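Local coordinates for multisubunit Na+/H+ antiporter, A subunit (Anoxybacillus flavithermus, PDB 6Z16), which probably forms part of a multisubunit cation/proton antiporter that exchanges sodium for protons across the bacterial cell membrane, at residues I676-A687 / Q702-F713; A669-V677 / F717-E728. All blocks are in the same frame, centred on the assembly; numbering follows the deposited sequence.

Interaction 1 (I676-A687 / Q702-F713); sequences IVSLGAVGYAVA and QLVIETISVALF. With K (potassium ion), chain V; PTY (phosphatidylethanolamine), chain B.
The Tyr684 ring leaves beside the backbone N (chi1 -67°), which directs its hydroxyl across to Thr707, whose OG1 is set opposite its carbonyl carbon (chi1 -53°). Tyr684 OH donates to Thr707 OG1 at 2.6 Å, and Thr707 OG1 donates onward to Leu703 O at 2.8 Å. That carbonyl also takes the N-H of Thr707, the two donors coming from opposite faces of its plane, so both buried hydroxyls have an acceptor. Leu703 CD2 lies at the edge of the tyrosine ring, in its plane, 3.5 Å from Tyr684 CD1, while an acyl chain of phosphatidylethanolamine passes the ring obliquely, near CD2 and CE2.

Two glycines face the partner helix: Val710 CG2 rests on Gly680 CA at 3.7 Å, and Glu706 CG, in a poorly ordered side chain, lies against Gly683 CA. At one end Leu679 CD2 crosses to Phe713 CE2, 3.6 Å away; at the other Gln702 packs on Ala687, its amide beside a potassium ion.

The segments form a nearly antiparallel helix pair, 172° apart with axes 9.0 Å from each other. Ser678 and Ala685 back onto helix 650-667, while Leu703, Val704 and Thr707 meet Val60, Leu63 and Leu67 of a neighbouring antiporter subunit.

Interaction 2 (A669-V677 / F717-E728); sequences AKSRLTAIV and FYHLPKFTQKQE. With PTY (phosphatidylethanolamine), chain U.
Lys670 passes Glu728 by its backbone, its extended side chain turning from the loop and its CB near the phosphate of a phosphatidylethanolamine. Ser671 N gives that phosphate a hydrogen bond, 2.8 Å to O13 of the lipid. Ser671 OG only packs against Gln727, 3.4 Å from its CD. Arg672 follows with the most extensive contact. Its backbone N makes a weak bond to Gln727 OE1 (3.3 Å, 126° at the hydrogen), and the same oxygen lies over the centre of the guanidinium face, 3.5 Å above it. Gln725 OE1 instead comes in at the guanidinium edge near NH2, the two planes 86° apart, at an angle too poor for a hydrogen bond. Leu720 CD1 approaches Arg672 NE obliquely, and Arg672 CB touches Phe717 CE1.

Phe717 CG is anti to the backbone N (chi1 179°), which lays the ring against Leu673. Leu673 CG lies over one face, offset toward the rim, a CH-pi contact 3.8 Å from the centroid. One turn on, Ile676 CD1 reaches Phe717 CB. Replacing Phe717 by an alanine is likely to leave Leu673 without its ring partner and open a gap beside Arg672 CB.

A type I turn runs from Phe717 to Leu720, and the contact joins the N-terminal part of helix 672-692 to the loop leading to helix 734-755; Leu673 and Ile676 also lean on Leu714 of helix 696-717.

Interactions 1 and 2 share helix 672-692, with Ile676 and Val677 common to both, and their centres lie 18 Å apart in the part of the chain matching the MBH subunit D family. Along the sequence the order is 669-677, 676-687, 702-713, 717-728: the segments of interaction 2 flank those of interaction 1, overlapping at the two shared residues. Interaction 1 is the buried body of the hairpin made by helices 672-692 and 696-717; interaction 2 closes its base, where the loop toward helix 734-755 folds back. Different phosphatidylethanolamine molecules border both, one with acyl chains beside the helix pair, another with its phosphate at the base.

Interaction 1 (I676-A687 / Q702-F713)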
# COMPACT_ATOMS: atom_id res chain seq x y z
N ILE A 676 0.72 -48.67 -19.73
CA ILE A 676 0.81 -47.21 -19.75
C ILE A 676 0.79 -46.64 -18.34
O ILE A 676 1.64 -45.81 -17.97
CB ILE A 676 -0.31 -46.61 -20.62
CG1 ILE A 676 -0.07 -46.92 -22.10
CG2 ILE A 676 -0.41 -45.11 -20.43
CD1 ILE A 676 -1.24 -46.58 -22.98
N VAL A 677 -0.16 -47.08 -17.51
CA VAL A 677 -0.24 -46.57 -16.15
C VAL A 677 0.91 -47.10 -15.30
O VAL A 677 1.34 -46.41 -14.36
CB VAL A 677 -1.61 -46.88 -15.51
CG1 VAL A 677 -2.71 -46.31 -16.36
CG2 VAL A 677 -1.82 -48.36 -15.31
N SER A 678 1.48 -48.25 -15.64
CA SER A 678 2.66 -48.70 -14.92
C SER A 678 3.90 -47.92 -15.32
O SER A 678 4.76 -47.67 -14.48
CB SER A 678 2.89 -50.18 -15.14
OG SER A 678 4.07 -50.58 -14.47
N LEU A 679 4.01 -47.52 -16.59
CA LEU A 679 5.09 -46.63 -17.01
C LEU A 679 4.95 -45.26 -16.35
O LEU A 679 5.96 -44.65 -15.97
CB LEU A 679 5.09 -46.50 -18.53
CG LEU A 679 6.14 -45.58 -19.15
CD1 LEU A 679 7.53 -46.05 -18.79
CD2 LEU A 679 5.96 -45.56 -20.65
N GLY A 680 3.71 -44.80 -16.18
CA GLY A 680 3.47 -43.60 -15.39
C GLY A 680 3.92 -43.74 -13.95
O GLY A 680 4.57 -42.84 -13.41
N ALA A 681 3.61 -44.88 -13.33
CA ALA A 681 4.03 -45.12 -11.95
C ALA A 681 5.55 -45.20 -11.83
O ALA A 681 6.13 -44.73 -10.84
CB ALA A 681 3.39 -46.39 -11.42
N VAL A 682 6.21 -45.79 -12.83
CA VAL A 682 7.67 -45.77 -12.91
C VAL A 682 8.19 -44.34 -12.97
O VAL A 682 9.14 -43.99 -12.27
CB VAL A 682 8.16 -46.60 -14.12
CG1 VAL A 682 9.65 -46.40 -14.35
CG2 VAL A 682 7.93 -48.06 -13.89
N GLY A 683 7.54 -43.48 -13.77
CA GLY A 683 7.98 -42.10 -13.87
C GLY A 683 7.83 -41.31 -12.58
O GLY A 683 8.76 -40.61 -12.15
N TYR A 684 6.68 -41.45 -11.92
CA TYR A 684 6.47 -40.72 -10.66
C TYR A 684 7.35 -41.27 -9.54
O TYR A 684 7.79 -40.51 -8.67
CB TYR A 684 5.00 -40.74 -10.25
CG TYR A 684 4.10 -39.96 -11.18
CD1 TYR A 684 4.19 -38.58 -11.26
CD2 TYR A 684 3.12 -40.58 -11.94
CE1 TYR A 684 3.38 -37.86 -12.09
CE2 TYR A 684 2.30 -39.87 -12.78
CZ TYR A 684 2.43 -38.51 -12.85
OH TYR A 684 1.61 -37.79 -13.68
N ALA A 685 7.68 -42.55 -9.58
CA ALA A 685 8.57 -43.07 -8.56
C ALA A 685 10.04 -42.76 -8.85
O ALA A 685 10.84 -42.68 -7.91
CB ALA A 685 8.35 -44.56 -8.41
N VAL A 686 10.41 -42.57 -10.12
CA VAL A 686 11.74 -42.02 -10.42
C VAL A 686 11.84 -40.59 -9.92
O VAL A 686 12.88 -40.17 -9.38
CB VAL A 686 12.04 -42.15 -11.93
CG1 VAL A 686 13.26 -41.33 -12.33
CG2 VAL A 686 12.32 -43.59 -12.29
N ALA A 687 10.74 -39.83 -10.02
CA ALA A 687 10.68 -38.51 -9.41
C ALA A 687 10.81 -38.58 -7.89
O ALA A 687 11.44 -37.72 -7.27
CB ALA A 687 9.38 -37.81 -9.79
N GLN A 702 10.73 -33.76 -13.77
CA GLN A 702 10.35 -35.15 -13.99
C GLN A 702 8.86 -35.36 -13.81
O GLN A 702 8.23 -36.04 -14.62
CB GLN A 702 11.13 -36.05 -13.04
CG GLN A 702 10.93 -37.53 -13.25
CD GLN A 702 11.62 -38.04 -14.48
OE1 GLN A 702 12.76 -37.68 -14.75
NE2 GLN A 702 10.94 -38.88 -15.24
N LEU A 703 8.27 -34.75 -12.77
CA LEU A 703 6.83 -34.87 -12.54
C LEU A 703 6.02 -34.28 -13.68
O LEU A 703 5.10 -34.92 -14.20
CB LEU A 703 6.46 -34.20 -11.22
CG LEU A 703 6.88 -34.87 -9.91
CD1 LEU A 703 6.73 -33.89 -8.78
CD2 LEU A 703 6.05 -36.07 -9.63
N VAL A 704 6.40 -33.07 -14.12
CA VAL A 704 5.61 -32.42 -15.18
C VAL A 704 5.78 -33.16 -16.52
O VAL A 704 4.79 -33.41 -17.23
CB VAL A 704 5.99 -30.94 -15.30
CG1 VAL A 704 5.27 -30.29 -16.46
CG2 VAL A 704 5.61 -30.25 -14.04
N ILE A 705 7.01 -33.55 -16.85
CA ILE A 705 7.27 -34.22 -18.12
C ILE A 705 6.64 -35.61 -18.16
O ILE A 705 6.10 -36.01 -19.20
CB ILE A 705 8.79 -34.22 -18.37
CG1 ILE A 705 9.22 -32.81 -18.78
CG2 ILE A 705 9.21 -35.24 -19.40
CD1 ILE A 705 10.69 -32.60 -18.77
N GLU A 706 6.61 -36.33 -17.03
CA GLU A 706 5.92 -37.62 -17.04
C GLU A 706 4.41 -37.47 -17.14
O GLU A 706 3.77 -38.30 -17.78
CB GLU A 706 6.28 -38.44 -15.81
CG GLU A 706 7.68 -38.96 -15.88
CD GLU A 706 7.90 -39.91 -17.04
OE1 GLU A 706 7.01 -40.73 -17.33
OE2 GLU A 706 8.95 -39.79 -17.71
N THR A 707 3.83 -36.41 -16.57
CA THR A 707 2.39 -36.22 -16.74
C THR A 707 2.04 -35.91 -18.20
O THR A 707 1.08 -36.49 -18.74
CB THR A 707 1.90 -35.10 -15.82
OG1 THR A 707 2.31 -35.40 -14.48
CG2 THR A 707 0.38 -35.04 -15.85
N ILE A 708 2.85 -35.08 -18.86
CA ILE A 708 2.60 -34.75 -20.26
C ILE A 708 2.80 -35.98 -21.15
O ILE A 708 2.01 -36.24 -22.07
CB ILE A 708 3.49 -33.57 -20.71
CG1 ILE A 708 3.23 -32.34 -19.85
CG2 ILE A 708 3.20 -33.20 -22.15
CD1 ILE A 708 4.28 -31.27 -20.01
N SER A 709 3.84 -36.77 -20.87
CA SER A 709 4.14 -37.92 -21.71
C SER A 709 3.11 -39.03 -21.54
O SER A 709 2.76 -39.70 -22.51
CB SER A 709 5.55 -38.43 -21.42
OG SER A 709 5.64 -38.93 -20.11
N VAL A 710 2.60 -39.23 -20.32
CA VAL A 710 1.54 -40.21 -20.11
C VAL A 710 0.25 -39.76 -20.79
O VAL A 710 -0.49 -40.59 -21.36
CB VAL A 710 1.36 -40.47 -18.60
CG1 VAL A 710 0.10 -41.25 -18.29
CG2 VAL A 710 2.53 -41.27 -18.09
N ALA A 711 -0.01 -38.45 -20.82
CA ALA A 711 -1.13 -37.94 -21.61
C ALA A 711 -0.94 -38.22 -23.10
O ALA A 711 -1.90 -38.54 -23.81
CB ALA A 711 -1.31 -36.45 -21.36
N LEU A 712 0.31 -38.17 -23.58
CA LEU A 712 0.56 -38.48 -24.98
C LEU A 712 0.43 -39.97 -25.28
O LEU A 712 -0.02 -40.36 -26.37
CB LEU A 712 1.94 -37.97 -25.38
CG LEU A 712 2.08 -36.45 -25.44
CD1 LEU A 712 3.52 -36.05 -25.67
CD2 LEU A 712 1.21 -35.89 -26.55
N PHE A 713 0.81 -40.83 -24.33
CA PHE A 713 0.57 -42.27 -24.49
C PHE A 713 -0.92 -42.58 -24.55
O PHE A 713 -1.36 -43.43 -25.33
CB PHE A 713 1.21 -43.08 -23.37
CG PHE A 713 2.68 -43.31 -23.54
CD1 PHE A 713 3.14 -44.23 -24.46
CD2 PHE A 713 3.60 -42.66 -22.75
CE1 PHE A 713 4.48 -44.46 -24.61
CE2 PHE A 713 4.95 -42.88 -22.89
CZ PHE A 713 5.39 -43.78 -23.82
K K V . 13.73 -40.11 -16.11
C1 PTY B . -5.92 -49.44 -15.18
C2 PTY B . -11.40 -50.37 -19.58
C3 PTY B . -10.62 -50.41 -18.24
O4 PTY B . -4.96 -50.49 -14.93
C5 PTY B . -6.45 -50.85 -17.21
C6 PTY B . -6.85 -49.70 -16.34
O7 PTY B . -6.76 -48.49 -17.14
C8 PTY B . -7.58 -47.46 -16.83
O10 PTY B . -8.46 -47.53 -16.03
C11 PTY B . -7.23 -46.25 -17.64
C12 PTY B . -7.82 -44.95 -17.10
C13 PTY B . -7.23 -44.52 -15.77
C14 PTY B . -5.74 -44.23 -15.82
C15 PTY B . -5.35 -43.14 -16.79
C16 PTY B . -3.87 -42.82 -16.76
C17 PTY B . -3.39 -42.25 -15.44
C18 PTY B . -1.89 -42.38 -15.21
C19 PTY B . -1.53 -42.22 -13.75
C20 PTY B . -0.10 -42.55 -13.41
C21 PTY B . 0.12 -42.66 -11.91
C22 PTY B . -0.47 -41.50 -11.12
C23 PTY B . -0.29 -41.61 -9.62
C24 PTY B . 1.15 -41.79 -9.20
C25 PTY B . 1.35 -41.96 -7.71
C26 PTY B . 2.74 -42.43 -7.32
C27 PTY B . 2.78 -43.86 -6.82
C28 PTY B . 2.48 -44.91 -7.86
C29 PTY B . 2.12 -46.24 -7.27
C30 PTY B . -5.26 -51.39 -14.00
C31 PTY B . -4.03 -51.95 -13.38
O30 PTY B . -6.39 -51.68 -13.69
C32 PTY B . -3.16 -50.85 -12.80
C33 PTY B . -1.84 -51.36 -12.26
C34 PTY B . -0.94 -50.28 -11.69
C35 PTY B . 0.37 -50.83 -11.16
C36 PTY B . 1.21 -49.84 -10.38
C37 PTY B . 2.34 -50.50 -9.60
C38 PTY B . 3.01 -49.59 -8.60
C39 PTY B . 3.89 -50.34 -7.61
C40 PTY B . 4.33 -49.50 -6.42
C41 PTY B . 5.14 -48.28 -6.78
C42 PTY B . 5.32 -47.30 -5.63
C43 PTY B . 5.90 -45.97 -6.04
C44 PTY B . 5.84 -44.93 -4.94
P1 PTY B . -8.57 -52.13 -18.31
O11 PTY B . -9.24 -50.71 -18.57
O12 PTY B . -9.65 -53.02 -17.70
O13 PTY B . -7.93 -52.67 -19.53
O14 PTY B . -7.48 -51.86 -17.15
N1 PTY B . -12.76 -49.88 -19.32

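Interaction 2 (A669-V677 / F717-E728)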
# COMPACT_ATOMS: atom_id res chain seq x y z
N ALA A 669 1.81 -57.34 -18.26
CA ALA A 669 0.45 -56.85 -18.40
C ALA A 669 -0.20 -57.40 -19.66
O ALA A 669 0.41 -57.42 -20.73
CB ALA A 669 0.43 -55.33 -18.43
N LYS A 670 -1.45 -57.84 -19.53
CA LYS A 670 -2.18 -58.33 -20.69
C LYS A 670 -2.64 -57.18 -21.56
O LYS A 670 -2.47 -57.21 -22.78
CB LYS A 670 -3.36 -59.19 -20.24
CG LYS A 670 -2.94 -60.51 -19.63
CD LYS A 670 -4.13 -61.38 -19.25
CE LYS A 670 -3.67 -62.70 -18.65
NZ LYS A 670 -4.80 -63.59 -18.27
N SER A 671 -3.22 -56.15 -20.96
CA SER A 671 -3.67 -55.00 -21.73
C SER A 671 -2.58 -53.93 -21.79
O SER A 671 -1.58 -53.98 -21.07
CB SER A 671 -4.96 -54.42 -21.14
OG SER A 671 -5.40 -53.31 -21.89
N ARG A 672 -2.79 -52.95 -22.66
CA ARG A 672 -1.81 -51.91 -22.88
C ARG A 672 -2.00 -50.70 -21.98
O ARG A 672 -1.02 -50.01 -21.67
CB ARG A 672 -1.83 -51.49 -24.35
CG ARG A 672 -1.17 -52.52 -25.25
CD ARG A 672 -1.14 -52.10 -26.70
NE ARG A 672 -2.46 -52.15 -27.30
CZ ARG A 672 -2.97 -53.21 -27.91
NH1 ARG A 672 -2.25 -54.32 -27.99
NH2 ARG A 672 -4.18 -53.17 -28.43
N LEU A 673 -3.24 -50.43 -21.54
CA LEU A 673 -3.47 -49.39 -20.54
C LEU A 673 -2.76 -49.69 -19.23
O LEU A 673 -2.32 -48.77 -18.54
CB LEU A 673 -4.96 -49.23 -20.26
CG LEU A 673 -5.88 -48.56 -21.27
CD1 LEU A 673 -7.31 -48.72 -20.83
CD2 LEU A 673 -5.53 -47.10 -21.38
N THR A 674 -2.67 -50.97 -18.87
CA THR A 674 -1.96 -51.36 -17.66
C THR A 674 -0.48 -51.06 -17.77
O THR A 674 0.14 -50.56 -16.82
CB THR A 674 -2.20 -52.84 -17.39
OG1 THR A 674 -3.61 -53.11 -17.40
CG2 THR A 674 -1.64 -53.24 -16.04
N ALA A 675 0.10 -51.27 -18.95
CA ALA A 675 1.50 -50.92 -19.18
C ALA A 675 1.70 -49.41 -19.22
O ALA A 675 2.74 -48.93 -18.78
CB ALA A 675 2.00 -51.57 -20.47
N ILE A 676 0.72 -48.67 -19.73
CA ILE A 676 0.81 -47.21 -19.75
C ILE A 676 0.79 -46.64 -18.34
O ILE A 676 1.64 -45.81 -17.97
CB ILE A 676 -0.31 -46.61 -20.62
CG1 ILE A 676 -0.07 -46.92 -22.10
CG2 ILE A 676 -0.41 -45.11 -20.43
CD1 ILE A 676 -1.24 -46.58 -22.98
N VAL A 677 -0.16 -47.08 -17.51
CA VAL A 677 -0.24 -46.57 -16.15
C VAL A 677 0.91 -47.10 -15.30
O VAL A 677 1.34 -46.41 -14.36
CB VAL A 677 -1.61 -46.88 -15.51
CG1 VAL A 677 -2.71 -46.31 -16.36
CG2 VAL A 677 -1.82 -48.36 -15.31
N PHE A 717 -3.09 -44.47 -27.39
CA PHE A 717 -3.83 -45.71 -27.15
C PHE A 717 -5.20 -45.68 -27.82
O PHE A 717 -5.52 -46.56 -28.63
CB PHE A 717 -4.00 -45.96 -25.64
CG PHE A 717 -4.79 -47.20 -25.33
CD1 PHE A 717 -4.20 -48.45 -25.40
CD2 PHE A 717 -6.14 -47.13 -24.98
CE1 PHE A 717 -4.92 -49.60 -25.12
CE2 PHE A 717 -6.87 -48.27 -24.71
CZ PHE A 717 -6.26 -49.50 -24.78
N TYR A 718 -6.04 -44.70 -27.48
CA TYR A 718 -7.46 -44.73 -27.84
C TYR A 718 -7.73 -44.53 -29.33
O TYR A 718 -8.90 -44.51 -29.71
CB TYR A 718 -8.23 -43.67 -27.05
CG TYR A 718 -8.45 -44.02 -25.60
CD1 TYR A 718 -9.44 -44.91 -25.23
CD2 TYR A 718 -7.67 -43.44 -24.60
CE1 TYR A 718 -9.65 -45.23 -23.91
CE2 TYR A 718 -7.88 -43.75 -23.27
CZ TYR A 718 -8.87 -44.64 -22.93
OH TYR A 718 -9.08 -44.96 -21.61
N HIS A 719 -6.71 -44.36 -30.17
CA HIS A 719 -6.89 -44.33 -31.61
C HIS A 719 -6.30 -45.55 -32.30
O HIS A 719 -6.00 -45.49 -33.50
CB HIS A 719 -6.30 -43.05 -32.20
CG HIS A 719 -7.02 -41.81 -31.77
ND1 HIS A 719 -6.68 -41.11 -30.64
CD2 HIS A 719 -8.07 -41.16 -32.32
CE1 HIS A 719 -7.49 -40.07 -30.51
NE2 HIS A 719 -8.34 -40.08 -31.51
N LEU A 720 -6.10 -46.64 -31.56
CA LEU A 720 -5.77 -47.91 -32.19
C LEU A 720 -6.94 -48.38 -33.04
O LEU A 720 -8.10 -48.16 -32.68
CB LEU A 720 -5.43 -48.96 -31.13
CG LEU A 720 -4.06 -48.87 -30.48
CD1 LEU A 720 -3.96 -49.80 -29.30
CD2 LEU A 720 -3.02 -49.23 -31.50
N PRO A 721 -6.68 -49.01 -34.19
CA PRO A 721 -7.78 -49.47 -35.04
C PRO A 721 -8.53 -50.64 -34.41
O PRO A 721 -7.93 -51.53 -33.82
CB PRO A 721 -7.07 -49.89 -36.34
CG PRO A 721 -5.68 -50.18 -35.92
CD PRO A 721 -5.36 -49.23 -34.82
N LYS A 722 -9.86 -50.61 -34.55
CA LYS A 722 -10.70 -51.56 -33.84
C LYS A 722 -10.61 -52.96 -34.44
O LYS A 722 -10.82 -53.94 -33.72
CB LYS A 722 -12.15 -51.07 -33.82
CG LYS A 722 -12.36 -49.82 -32.99
CD LYS A 722 -13.82 -49.40 -32.98
CE LYS A 722 -14.03 -48.13 -32.16
NZ LYS A 722 -15.45 -47.69 -32.16
N PHE A 723 -10.33 -53.07 -35.73
CA PHE A 723 -10.03 -54.37 -36.30
C PHE A 723 -8.60 -54.76 -35.95
O PHE A 723 -7.78 -53.91 -35.60
CB PHE A 723 -10.25 -54.37 -37.82
CG PHE A 723 -9.31 -53.48 -38.59
CD1 PHE A 723 -9.59 -52.13 -38.76
CD2 PHE A 723 -8.19 -54.01 -39.21
CE1 PHE A 723 -8.74 -51.31 -39.48
CE2 PHE A 723 -7.33 -53.20 -39.94
CZ PHE A 723 -7.61 -51.85 -40.07
N THR A 724 -8.35 -56.08 -35.95
CA THR A 724 -7.08 -56.79 -35.65
C THR A 724 -6.42 -56.34 -34.32
O THR A 724 -5.24 -56.63 -34.07
CB THR A 724 -6.07 -56.74 -36.83
OG1 THR A 724 -5.05 -57.73 -36.61
CG2 THR A 724 -5.36 -55.38 -37.04
N GLN A 725 -7.18 -55.72 -33.43
CA GLN A 725 -6.63 -55.21 -32.17
C GLN A 725 -6.57 -56.32 -31.13
O GLN A 725 -5.48 -56.70 -30.67
CB GLN A 725 -7.49 -54.03 -31.71
CG GLN A 725 -7.00 -53.22 -30.52
CD GLN A 725 -7.46 -53.79 -29.20
OE1 GLN A 725 -6.66 -54.00 -28.29
NE2 GLN A 725 -8.76 -54.04 -29.08
N LYS A 726 -7.74 -56.80 -30.69
CA LYS A 726 -7.98 -58.06 -29.97
C LYS A 726 -7.47 -58.09 -28.53
O LYS A 726 -7.88 -58.97 -27.76
CB LYS A 726 -7.40 -59.24 -30.76
CG LYS A 726 -8.06 -59.47 -32.11
CD LYS A 726 -7.32 -60.53 -32.91
CE LYS A 726 -7.56 -61.92 -32.36
NZ LYS A 726 -8.97 -62.36 -32.56
N GLN A 727 -6.65 -57.11 -28.14
CA GLN A 727 -6.08 -56.91 -26.80
C GLN A 727 -5.43 -58.19 -26.25
O GLN A 727 -5.90 -58.81 -25.30
CB GLN A 727 -7.13 -56.36 -25.84
CG GLN A 727 -6.52 -55.70 -24.62
CD GLN A 727 -5.63 -54.53 -25.01
OE1 GLN A 727 -4.41 -54.63 -24.98
NE2 GLN A 727 -6.25 -53.43 -25.40
N GLU A 728 -4.33 -58.59 -26.89
CA GLU A 728 -3.66 -59.83 -26.55
C GLU A 728 -2.41 -59.54 -25.72
O GLU A 728 -1.81 -58.46 -25.80
CB GLU A 728 -3.33 -60.61 -27.83
CG GLU A 728 -3.03 -62.09 -27.66
CD GLU A 728 -1.56 -62.41 -27.54
OE1 GLU A 728 -0.75 -61.71 -28.20
OE2 GLU A 728 -1.21 -63.34 -26.78
C1 PTY U . -3.10 -56.37 -12.58
C2 PTY U . -7.99 -54.99 -15.53
C3 PTY U . -7.46 -56.20 -16.33
O4 PTY U . -1.92 -55.73 -12.05
C5 PTY U . -4.10 -57.14 -14.78
C6 PTY U . -2.98 -56.41 -14.08
O7 PTY U . -1.64 -56.84 -14.52
C8 PTY U . -1.14 -58.08 -14.28
O10 PTY U . -1.75 -58.98 -13.75
C11 PTY U . 0.27 -58.18 -14.77
C12 PTY U . 1.19 -58.92 -13.81
C13 PTY U . 1.26 -58.28 -12.43
C14 PTY U . 2.55 -58.58 -11.69
C15 PTY U . 2.54 -58.17 -10.24
C16 PTY U . 3.93 -58.08 -9.62
C17 PTY U . 3.91 -58.04 -8.11
C18 PTY U . 5.13 -57.39 -7.49
C19 PTY U . 6.44 -58.09 -7.75
C20 PTY U . 7.61 -57.37 -7.10
C21 PTY U . 8.95 -58.07 -7.21
C22 PTY U . 10.10 -57.28 -6.60
C23 PTY U . 11.46 -57.90 -6.83
C24 PTY U . 11.77 -59.08 -5.92
C25 PTY U . 12.02 -58.68 -4.47
C26 PTY U . 13.20 -57.75 -4.28
C30 PTY U . -1.53 -56.10 -10.83
C31 PTY U . -0.26 -55.41 -10.43
O30 PTY U . -2.12 -56.89 -10.14
C32 PTY U . -0.45 -54.41 -9.30
C33 PTY U . 0.86 -53.82 -8.83
C34 PTY U . 1.80 -54.84 -8.21
C35 PTY U . 1.83 -54.81 -6.70
C36 PTY U . 2.45 -53.55 -6.14
C37 PTY U . 2.70 -53.60 -4.64
C38 PTY U . 3.74 -52.61 -4.15
C39 PTY U . 4.14 -52.84 -2.71
C40 PTY U . 5.30 -51.98 -2.25
C41 PTY U . 5.00 -50.49 -2.26
C42 PTY U . 6.21 -49.64 -1.92
C43 PTY U . 5.99 -48.15 -2.07
C44 PTY U . 7.26 -47.43 -2.41
P1 PTY U . -5.07 -56.96 -17.27
O11 PTY U . -6.08 -55.90 -16.64
O12 PTY U . -5.80 -58.31 -17.28
O13 PTY U . -4.58 -56.52 -18.59
O14 PTY U . -3.88 -57.08 -16.21
N1 PTY U . -9.35 -54.68 -15.99